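Local coordinates for protein inosine-uridine preferring nucleoside hydrolase (Gardnerella vaginalis 315-A, PDB 6BA1) that belongs to the calcium-binding inosine-uridine preferring nucleoside hydrolase family and has an alpha/beta fold built around a mainly parallel sheet, at residues L7-D12 and M30-I35; A85-D90 and K232-T237; D179-L184 and M268-E273. All coordinates share one frame; numbering follows the deposited sequence.

Contact 1: residues L7-D12 and M30-I35; sequences LILDLD and MELIGI. With CA (calcium ion), chain S.
Leu7 and Leu32 sit side by side where strand 6-11 meets strand 31-37, and they illustrate how a parallel pair can be packed closely on one face while one margin meets solvent. Leu7 is bound through both its backbone N and O to strand 31-37: its N donates to Glu31 O at 2.8 Å, and its O receives Ile33 N at 2.8 Å. The next rung is longer, Leu9 N to Gly34 O at 3.3 Å. It skips a residue, for while strand 6-11 advances from Leu7 to Leu9 its partner advances from Leu32 to Ile35, so Ile33 forms a beta bulge. The crowded face carries Leu7, Leu9, Leu32 and Ile35. With CG anti to the backbone N (chi1 174°), Leu32 lays CD1 across the chain, 4.0 Å from Leu9 CG and roughly at a right angle to that side chain. Further on, Leu11 CD1 rests 3.8 Å from Ile35 CG2. Helix 15-25 covers this face, with Ala24 on Leu7 and Leu25 on Leu32. The N-terminal margin is the more solvent-exposed side. There Met30, bent at chi2 and chi3, still packs on Leu7, its CE 4.0 Å from Leu7 CD1, whereas Glu31 is exposed, its side chain starting away from strand 6-11, and its OE1 forms a salt bridge with Lys6. Past the C-terminal end of strand 6-11, Asp12 binds calcium through OD1 at 2.6 Å, together with Asp17, the backbone O of Thr130 and Asp248. The arrangement is a beta-alpha-beta crossover, strand 6-11, helix 15-25 and strand 31-37, just past whose first strand Asp12 contributes to the calcium site of the nucleoside hydrolase fold.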
loop_
_atom_site.group_PDB
_atom_site.type_symbol
_atom_site.label_atom_id
_atom_site.label_comp_id
_atom_site.label_asym_id
_atom_site.label_seq_id
_atom_site.Cartn_x
_atom_site.Cartn_y
_atom_site.Cartn_z
ATOM N N LEU A 7 9.938 27.773 -5.299
ATOM C CA LEU A 7 10.320 26.365 -5.444
ATOM C C LEU A 7 11.803 26.120 -5.160
ATOM O O LEU A 7 12.649 26.894 -5.594
ATOM C CB LEU A 7 9.993 25.919 -6.875
ATOM C CG LEU A 7 10.432 24.544 -7.384
ATOM C CD1 LEU A 7 9.962 23.441 -6.456
ATOM C CD2 LEU A 7 9.893 24.313 -8.787
ATOM N N ILE A 8 12.103 25.044 -4.435
ATOM C CA ILE A 8 13.464 24.517 -4.301
ATOM C C ILE A 8 13.452 23.064 -4.752
ATOM O O ILE A 8 12.664 22.284 -4.247
ATOM C CB ILE A 8 13.977 24.571 -2.842
ATOM C CG1 ILE A 8 14.081 26.024 -2.364
ATOM C CG2 ILE A 8 15.333 23.867 -2.712
ATOM C CD1 ILE A 8 14.392 26.172 -0.888
ATOM N N LEU A 9 14.322 22.705 -5.691
ATOM C CA LEU A 9 14.565 21.309 -6.045
ATOM C C LEU A 9 15.773 20.788 -5.263
ATOM O O LEU A 9 16.686 21.546 -4.960
ATOM C CB LEU A 9 14.796 21.164 -7.549
ATOM C CG LEU A 9 13.745 21.794 -8.471
ATOM C CD1 LEU A 9 14.058 21.512 -9.922
ATOM C CD2 LEU A 9 12.345 21.321 -8.144
ATOM N N ASP A 10 15.751 19.499 -4.914
ATOM C CA ASP A 10 16.851 18.828 -4.209
ATOM C C ASP A 10 17.214 17.630 -5.078
ATOM O O ASP A 10 16.513 16.612 -5.061
ATOM C CB ASP A 10 16.401 18.410 -2.805
ATOM C CG ASP A 10 17.537 17.902 -1.924
ATOM O OD1 ASP A 10 17.847 18.598 -0.940
ATOM O OD2 ASP A 10 18.072 16.798 -2.164
ATOM N N LEU A 11 18.305 17.747 -5.843
ATOM C CA LEU A 11 18.540 16.888 -7.011
ATOM C C LEU A 11 19.875 16.138 -7.026
ATOM O O LEU A 11 20.931 16.710 -6.721
ATOM C CB LEU A 11 18.450 17.725 -8.285
ATOM C CG LEU A 11 17.189 18.568 -8.473
ATOM C CD1 LEU A 11 17.307 19.402 -9.738
ATOM C CD2 LEU A 11 15.946 17.688 -8.515
ATOM N N ASP A 12 19.800 14.860 -7.403
ATOM C CA ASP A 12 20.967 14.037 -7.737
ATOM C C ASP A 12 21.106 14.015 -9.260
ATOM O O ASP A 12 20.872 13.006 -9.905
ATOM C CB ASP A 12 20.880 12.619 -7.112
ATOM C CG ASP A 12 19.636 11.792 -7.553
ATOM O OD1 ASP A 12 18.601 12.338 -8.000
ATOM O OD2 ASP A 12 19.696 10.552 -7.423
ATOM N N MET A 30 5.668 28.959 -10.460
ATOM C CA MET A 30 6.697 28.912 -9.426
ATOM C C MET A 30 7.907 29.712 -9.859
ATOM O O MET A 30 8.230 29.746 -11.043
ATOM C CB MET A 30 7.147 27.457 -9.195
ATOM C CG MET A 30 6.037 26.453 -8.945
ATOM S SD MET A 30 5.584 26.326 -7.209
ATOM C CE MET A 30 6.169 24.682 -6.828
ATOM N N GLU A 31 8.566 30.354 -8.896
ATOM C CA GLU A 31 9.924 30.868 -9.090
ATOM C C GLU A 31 10.869 29.846 -8.482
ATOM O O GLU A 31 10.816 29.596 -7.280
ATOM C CB GLU A 31 10.117 32.234 -8.420
ATOM C CG GLU A 31 11.458 32.885 -8.770
ATOM C CD GLU A 31 11.655 34.276 -8.195
ATOM O OE1 GLU A 31 10.993 34.593 -7.189
ATOM O OE2 GLU A 31 12.491 35.037 -8.752
ATOM N N LEU A 32 11.714 29.244 -9.312
ATOM C CA LEU A 32 12.744 28.323 -8.838
ATOM C C LEU A 32 13.843 29.133 -8.146
ATOM O O LEU A 32 14.635 29.778 -8.818
ATOM C CB LEU A 32 13.308 27.497 -9.997
ATOM C CG LEU A 32 14.499 26.573 -9.734
ATOM C CD1 LEU A 32 14.315 25.723 -8.504
ATOM C CD2 LEU A 32 14.787 25.707 -10.948
ATOM N N ILE A 33 13.875 29.091 -6.811
ATOM C CA ILE A 33 14.827 29.875 -6.022
ATOM C C ILE A 33 16.224 29.267 -6.128
ATOM O O ILE A 33 17.198 29.984 -6.366
ATOM C CB ILE A 33 14.481 29.941 -4.514
ATOM C CG1 ILE A 33 13.065 30.449 -4.272
ATOM C CG2 ILE A 33 15.451 30.880 -3.784
ATOM C CD1 ILE A 33 12.564 30.171 -2.863
ATOM N N GLY A 34 16.317 27.961 -5.903
ATOM C CA GLY A 34 17.592 27.266 -5.951
ATOM C C GLY A 34 17.484 25.766 -6.144
ATOM O O GLY A 34 16.420 25.186 -5.985
ATOM N N ILE A 35 18.606 25.162 -6.505
ATOM C CA ILE A 35 18.731 23.728 -6.671
ATOM C C ILE A 35 19.686 23.248 -5.600
ATOM O O ILE A 35 20.878 23.482 -5.678
ATOM C CB ILE A 35 19.252 23.360 -8.077
ATOM C CG1 ILE A 35 18.184 23.686 -9.120
ATOM C CG2 ILE A 35 19.647 21.891 -8.155
ATOM C CD1 ILE A 35 18.641 23.581 -10.550
HETATM CA CA CA S . 16.618 11.166 -9.110
#

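Contact 2: residues A85-D90 and K232-T237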
loop_
_atom_site.group_PDB
_atom_site.type_symbol
_atom_site.label_atom_id
_atom_site.label_comp_id
_atom_site.label_asym_id
_atom_site.label_seq_id
_atom_site.Cartn_x
_atom_site.Cartn_y
_atom_site.Cartn_z
ATOM N N ALA A 85 25.192 4.281 -13.093
ATOM C CA ALA A 85 26.151 4.741 -14.105
ATOM C C ALA A 85 25.783 4.283 -15.525
ATOM O O ALA A 85 26.097 4.969 -16.491
ATOM C CB ALA A 85 27.558 4.279 -13.751
ATOM N N PHE A 86 25.146 3.120 -15.650
ATOM C CA PHE A 86 24.645 2.631 -16.948
ATOM C C PHE A 86 23.435 3.440 -17.440
ATOM O O PHE A 86 23.340 3.758 -18.629
ATOM C CB PHE A 86 24.287 1.139 -16.869
ATOM C CG PHE A 86 23.862 0.546 -18.187
ATOM C CD1 PHE A 86 24.810 0.066 -19.099
ATOM C CD2 PHE A 86 22.511 0.464 -18.524
ATOM C CE1 PHE A 86 24.415 -0.466 -20.316
ATOM C CE2 PHE A 86 22.116 -0.077 -19.738
ATOM C CZ PHE A 86 23.066 -0.541 -20.638
ATOM N N ILE A 87 22.520 3.748 -16.520
ATOM C CA ILE A 87 21.277 4.461 -16.843
ATOM C C ILE A 87 21.540 5.937 -17.149
ATOM O O ILE A 87 21.269 6.404 -18.261
ATOM C CB ILE A 87 20.223 4.317 -15.711
ATOM C CG1 ILE A 87 19.793 2.844 -15.573
ATOM C CG2 ILE A 87 19.008 5.211 -15.973
ATOM C CD1 ILE A 87 18.906 2.545 -14.380
ATOM N N HIS A 88 22.070 6.654 -16.158
ATOM C CA HIS A 88 22.292 8.103 -16.264
ATOM C C HIS A 88 23.664 8.481 -16.856
ATOM O O HIS A 88 23.914 9.662 -17.103
ATOM C CB HIS A 88 22.103 8.776 -14.898
ATOM C CG HIS A 88 20.806 8.439 -14.228
ATOM N ND1 HIS A 88 20.727 7.641 -13.108
ATOM C CD2 HIS A 88 19.528 8.769 -14.540
ATOM C CE1 HIS A 88 19.459 7.500 -12.758
ATOM N NE2 HIS A 88 18.713 8.186 -13.604
ATOM N N GLY A 89 24.536 7.498 -17.087
ATOM C CA GLY A 89 25.871 7.746 -17.651
ATOM C C GLY A 89 26.903 8.101 -16.599
ATOM O O GLY A 89 26.605 8.140 -15.402
ATOM N N ASP A 90 28.118 8.386 -17.056
ATOM C CA ASP A 90 29.244 8.671 -16.159
ATOM C C ASP A 90 29.160 10.097 -15.629
ATOM O O ASP A 90 29.235 10.323 -14.410
ATOM C CB ASP A 90 30.568 8.433 -16.877
ATOM C CG ASP A 90 30.660 7.034 -17.460
ATOM O OD1 ASP A 90 30.473 6.062 -16.702
ATOM O OD2 ASP A 90 30.894 6.909 -18.676
ATOM N N LYS A 232 17.709 4.294 -24.289
ATOM C CA LYS A 232 18.545 3.147 -24.733
ATOM C C LYS A 232 19.083 2.307 -23.574
ATOM O O LYS A 232 19.337 1.111 -23.736
ATOM C CB LYS A 232 19.701 3.590 -25.643
ATOM C CG LYS A 232 19.255 3.901 -27.063
ATOM C CD LYS A 232 20.417 4.163 -27.983
ATOM C CE LYS A 232 19.940 4.748 -29.310
ATOM N NZ LYS A 232 21.014 4.716 -30.335
ATOM N N ALA A 233 19.271 2.941 -22.421
ATOM C CA ALA A 233 19.542 2.224 -21.178
ATOM C C ALA A 233 18.298 1.454 -20.726
ATOM O O ALA A 233 18.398 0.276 -20.375
ATOM C CB ALA A 233 19.997 3.186 -20.097
ATOM N N TYR A 234 17.138 2.119 -20.744
ATOM C CA TYR A 234 15.853 1.468 -20.432
ATOM C C TYR A 234 15.496 0.334 -21.413
ATOM O O TYR A 234 14.843 -0.629 -21.017
ATOM C CB TYR A 234 14.695 2.480 -20.356
ATOM C CG TYR A 234 14.363 2.966 -18.952
ATOM C CD1 TYR A 234 13.112 2.727 -18.389
ATOM C CD2 TYR A 234 15.297 3.678 -18.189
ATOM C CE1 TYR A 234 12.788 3.204 -17.113
ATOM C CE2 TYR A 234 14.987 4.170 -16.933
ATOM C CZ TYR A 234 13.755 3.916 -16.381
ATOM O OH TYR A 234 13.367 4.379 -15.134
ATOM N N GLU A 235 15.917 0.442 -22.669
ATOM C CA GLU A 235 15.761 -0.653 -23.645
ATOM C C GLU A 235 16.384 -1.983 -23.191
ATOM O O GLU A 235 15.885 -3.038 -23.571
ATOM C CB GLU A 235 16.318 -0.273 -25.027
ATOM C CG GLU A 235 15.401 0.608 -25.854
ATOM C CD GLU A 235 16.027 1.014 -27.185
ATOM O OE1 GLU A 235 17.045 0.439 -27.611
ATOM O OE2 GLU A 235 15.476 1.931 -27.839
ATOM N N THR A 236 17.459 -1.935 -22.399
ATOM C CA THR A 236 18.081 -3.148 -21.826
ATOM C C THR A 236 17.619 -3.438 -20.376
ATOM O O THR A 236 17.330 -4.593 -20.049
ATOM C CB THR A 236 19.631 -3.128 -21.932
ATOM O OG1 THR A 236 20.178 -2.196 -21.008
ATOM C CG2 THR A 236 20.085 -2.758 -23.347
ATOM N N THR A 237 17.531 -2.409 -19.527
ATOM C CA THR A 237 17.114 -2.599 -18.116
ATOM C C THR A 237 15.616 -2.864 -17.934
ATOM O O THR A 237 15.215 -3.414 -16.906
ATOM C CB THR A 237 17.490 -1.405 -17.197
ATOM O OG1 THR A 237 16.735 -0.237 -17.551
ATOM C CG2 THR A 237 18.989 -1.103 -17.262
#
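Phe86 and Ala233 meet where two helices come together near their C-terminal ends, a small surface contact made without a hydrogen bond across it. The innermost element is the methyl of Ala233, which lies 3.7 Å from Ile87 CA and equally close to Phe86 O; this short side chain allows the backbones to approach until Ile87 CA and Ala233 CA are 5.2 Å apart. Phe86 then reaches over the other helix. Its CG is anti to the backbone N (chi1 -176°), which carries the ring past the methyl, with CE2 3.9 Å from Ala233 CB, and presents its edge, in plane, to Ala233 O. Thr236 OG1 and Thr237 CG2 both approach this ring obliquely, the latter 4.1 Å from Phe86 CD2. Ile87 CG2 also touches the edge of the Tyr234 ring at CE2, near the ring plane, 4.3 Å away.

A second layer sets these groups in place. Ala233 O accepts from Thr236 N and Thr237 N and also from Thr236 OG1 at 3.1 Å, so the hydroxyl folds back onto its own helix and its rotation is fixed beside the phenyl ring. Tyr234 is held at its far end by a hydrogen bond between its OH and His247 NE2. Ile87 CG2 meanwhile lies over the centre of the His88 ring, 3.8 Å above its plane, and His88 itself packs on Asn41 and helix 15-25. Gly89, with positive phi, is the first residue to leave helical backbone angles. With the Ile87 side chain about 9 Å from the calcium ion, the pair of helix ends is consistent with the segments that flank the metal-bearing pocket in nucleoside hydrolases.

Contact 3: residues D179-L184 and M268-E273; sequences DAADIL and MQVDVE
A helix laid against the first strand of a two-stranded beta hairpin is the element at work here: Asp182 of helix 178-187 holds Val270 of strand 268-270, the two running nearly antiparallel at 164°. The key bond is from Val270 N to Asp182 OD1, 3.1 Å long and almost straight at 177°, although the donor stands above the carboxylate plane. Asp182 reaches the strand because its CG is anti to the backbone N (chi1 -170°). The same oxygen also forms a salt bridge with Arg186 one turn along the helix, so one carboxylate atom links an N-H of the strand to a charge of its own helix, which would tend to steady its ionised form. Carbon contacts flank the bond. Val270 CG2 makes an apolar contact with Ala181 CB at 3.8 Å. Asp182 CB lies 3.9 Å from Val270 CB. Past the strand, Val272 straddles two acids, CG2 lying 3.8 Å from Asp182 OD2 while CG1 faces Asp179, whose OD1 forms a salt bridge with Arg277. Outward from this pair, strand 280-282 completes the hairpin beside Gln269, Ile174 of helix 172-176 packs on both Ala181 and Val270, helix 134-142 lies against Ala180 and Leu184, and His163 of the second subunit packs on Asp271.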
loop_
_atom_site.group_PDB
_atom_site.type_symbol
_atom_site.label_atom_id
_atom_site.label_comp_id
_atom_site.label_asym_id
_atom_site.label_seq_id
_atom_site.Cartn_x
_atom_site.Cartn_y
_atom_site.Cartn_z
ATOM N N ASP A 179 16.875 5.964 6.548
ATOM C CA ASP A 179 16.718 6.540 7.884
ATOM C C ASP A 179 16.294 7.995 7.804
ATOM O O ASP A 179 15.481 8.455 8.601
ATOM C CB ASP A 179 18.009 6.401 8.689
ATOM C CG ASP A 179 18.464 4.961 8.805
ATOM O OD1 ASP A 179 18.926 4.415 7.783
ATOM O OD2 ASP A 179 18.348 4.378 9.903
ATOM N N ALA A 180 16.848 8.701 6.820
ATOM C CA ALA A 180 16.471 10.080 6.515
ATOM C C ALA A 180 15.018 10.175 6.071
ATOM O O ALA A 180 14.249 10.993 6.583
ATOM C CB ALA A 180 17.381 10.640 5.442
ATOM N N ALA A 181 14.660 9.332 5.109
ATOM C CA ALA A 181 13.286 9.256 4.611
ATOM C C ALA A 181 12.282 8.994 5.738
ATOM O O ALA A 181 11.208 9.596 5.759
ATOM C CB ALA A 181 13.167 8.184 3.537
ATOM N N ASP A 182 12.644 8.112 6.673
ATOM C CA ASP A 182 11.808 7.845 7.847
ATOM C C ASP A 182 11.586 9.124 8.649
ATOM O O ASP A 182 10.445 9.470 8.979
ATOM C CB ASP A 182 12.434 6.762 8.741
ATOM C CG ASP A 182 11.488 6.279 9.852
ATOM O OD1 ASP A 182 10.258 6.211 9.640
ATOM O OD2 ASP A 182 11.983 5.954 10.949
ATOM N N ILE A 183 12.679 9.831 8.934
ATOM C CA ILE A 183 12.633 11.065 9.720
ATOM C C ILE A 183 11.682 12.077 9.070
ATOM O O ILE A 183 10.852 12.673 9.761
ATOM C CB ILE A 183 14.054 11.657 9.925
ATOM C CG1 ILE A 183 14.884 10.745 10.847
ATOM C CG2 ILE A 183 13.999 13.067 10.514
ATOM C CD1 ILE A 183 16.382 10.840 10.636
ATOM N N LEU A 184 11.791 12.231 7.750
ATOM C CA LEU A 184 10.908 13.118 6.989
ATOM C C LEU A 184 9.436 12.732 7.104
ATOM O O LEU A 184 8.592 13.577 7.400
ATOM C CB LEU A 184 11.306 13.132 5.505
ATOM C CG LEU A 184 10.367 13.843 4.522
ATOM C CD1 LEU A 184 10.122 15.287 4.916
ATOM C CD2 LEU A 184 10.924 13.758 3.119
ATOM N N MET A 268 2.507 7.827 7.428
ATOM C CA MET A 268 3.514 6.935 6.848
ATOM C C MET A 268 4.774 6.803 7.696
ATOM O O MET A 268 4.992 7.551 8.647
ATOM C CB MET A 268 3.927 7.455 5.476
ATOM C CG MET A 268 2.868 7.332 4.399
ATOM S SD MET A 268 2.756 5.688 3.708
ATOM C CE MET A 268 4.393 5.456 3.035
ATOM N N GLN A 269 5.590 5.826 7.318
ATOM C CA GLN A 269 6.915 5.606 7.883
ATOM C C GLN A 269 7.789 4.970 6.814
ATOM O O GLN A 269 7.313 4.655 5.720
ATOM C CB GLN A 269 6.847 4.682 9.109
ATOM C CG GLN A 269 6.225 3.303 8.849
ATOM C CD GLN A 269 6.461 2.305 9.965
ATOM O OE1 GLN A 269 5.809 2.347 11.003
ATOM N NE2 GLN A 269 7.385 1.386 9.750
ATOM N N VAL A 270 9.061 4.789 7.132
ATOM C CA VAL A 270 9.952 3.978 6.320
ATOM C C VAL A 270 10.571 2.946 7.234
ATOM O O VAL A 270 10.957 3.252 8.363
ATOM C CB VAL A 270 11.044 4.812 5.619
ATOM C CG1 VAL A 270 12.021 3.917 4.863
ATOM C CG2 VAL A 270 10.404 5.826 4.680
ATOM N N ASP A 271 10.643 1.717 6.742
ATOM C CA ASP A 271 11.159 0.608 7.525
ATOM C C ASP A 271 12.669 0.742 7.627
ATOM O O ASP A 271 13.352 0.945 6.622
ATOM C CB ASP A 271 10.761 -0.743 6.915
ATOM C CG ASP A 271 9.297 -1.120 7.169
ATOM O OD1 ASP A 271 8.555 -0.362 7.818
ATOM O OD2 ASP A 271 8.894 -2.203 6.708
ATOM N N VAL A 272 13.162 0.660 8.857
ATOM C CA VAL A 272 14.577 0.815 9.165
ATOM C C VAL A 272 15.204 -0.503 9.651
ATOM O O VAL A 272 16.297 -0.850 9.204
ATOM C CB VAL A 272 14.761 1.937 10.214
ATOM C CG1 VAL A 272 16.210 2.040 10.684
ATOM C CG2 VAL A 272 14.277 3.265 9.644
ATOM N N GLU A 273 14.521 -1.230 10.546
ATOM C CA GLU A 273 15.134 -2.371 11.256
ATOM C C GLU A 273 15.082 -3.709 10.543
ATOM O O GLU A 273 16.079 -4.416 10.472
ATOM C CB GLU A 273 14.524 -2.528 12.669
ATOM C CG GLU A 273 14.828 -1.374 13.622
ATOM C CD GLU A 273 15.064 -1.780 15.083
ATOM O OE1 GLU A 273 14.442 -2.772 15.505
ATOM O OE2 GLU A 273 15.909 -1.127 15.716
#

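From the N terminus, contact 1 comes first: it closes a short loop of 17 residues that holds helix 15-25, and is complete before either other contact opens. The remaining two are long-range and cross, since their segments alternate as 85-90, 179-184, 232-237 and 268-273. Contact 2 spans 141 intervening residues and joins helix 82-88 to the end of helix 218-237; contact 3 spans 83 and joins helix 178-187 to the hairpin strand 268-270. Contact 1 thus belongs to the central sheet, and contacts 2 and 3 to separate outer parts, with nearest atoms about 17 Å apart. Contacts 1 and 2 lie on opposite sides of the chain's centre.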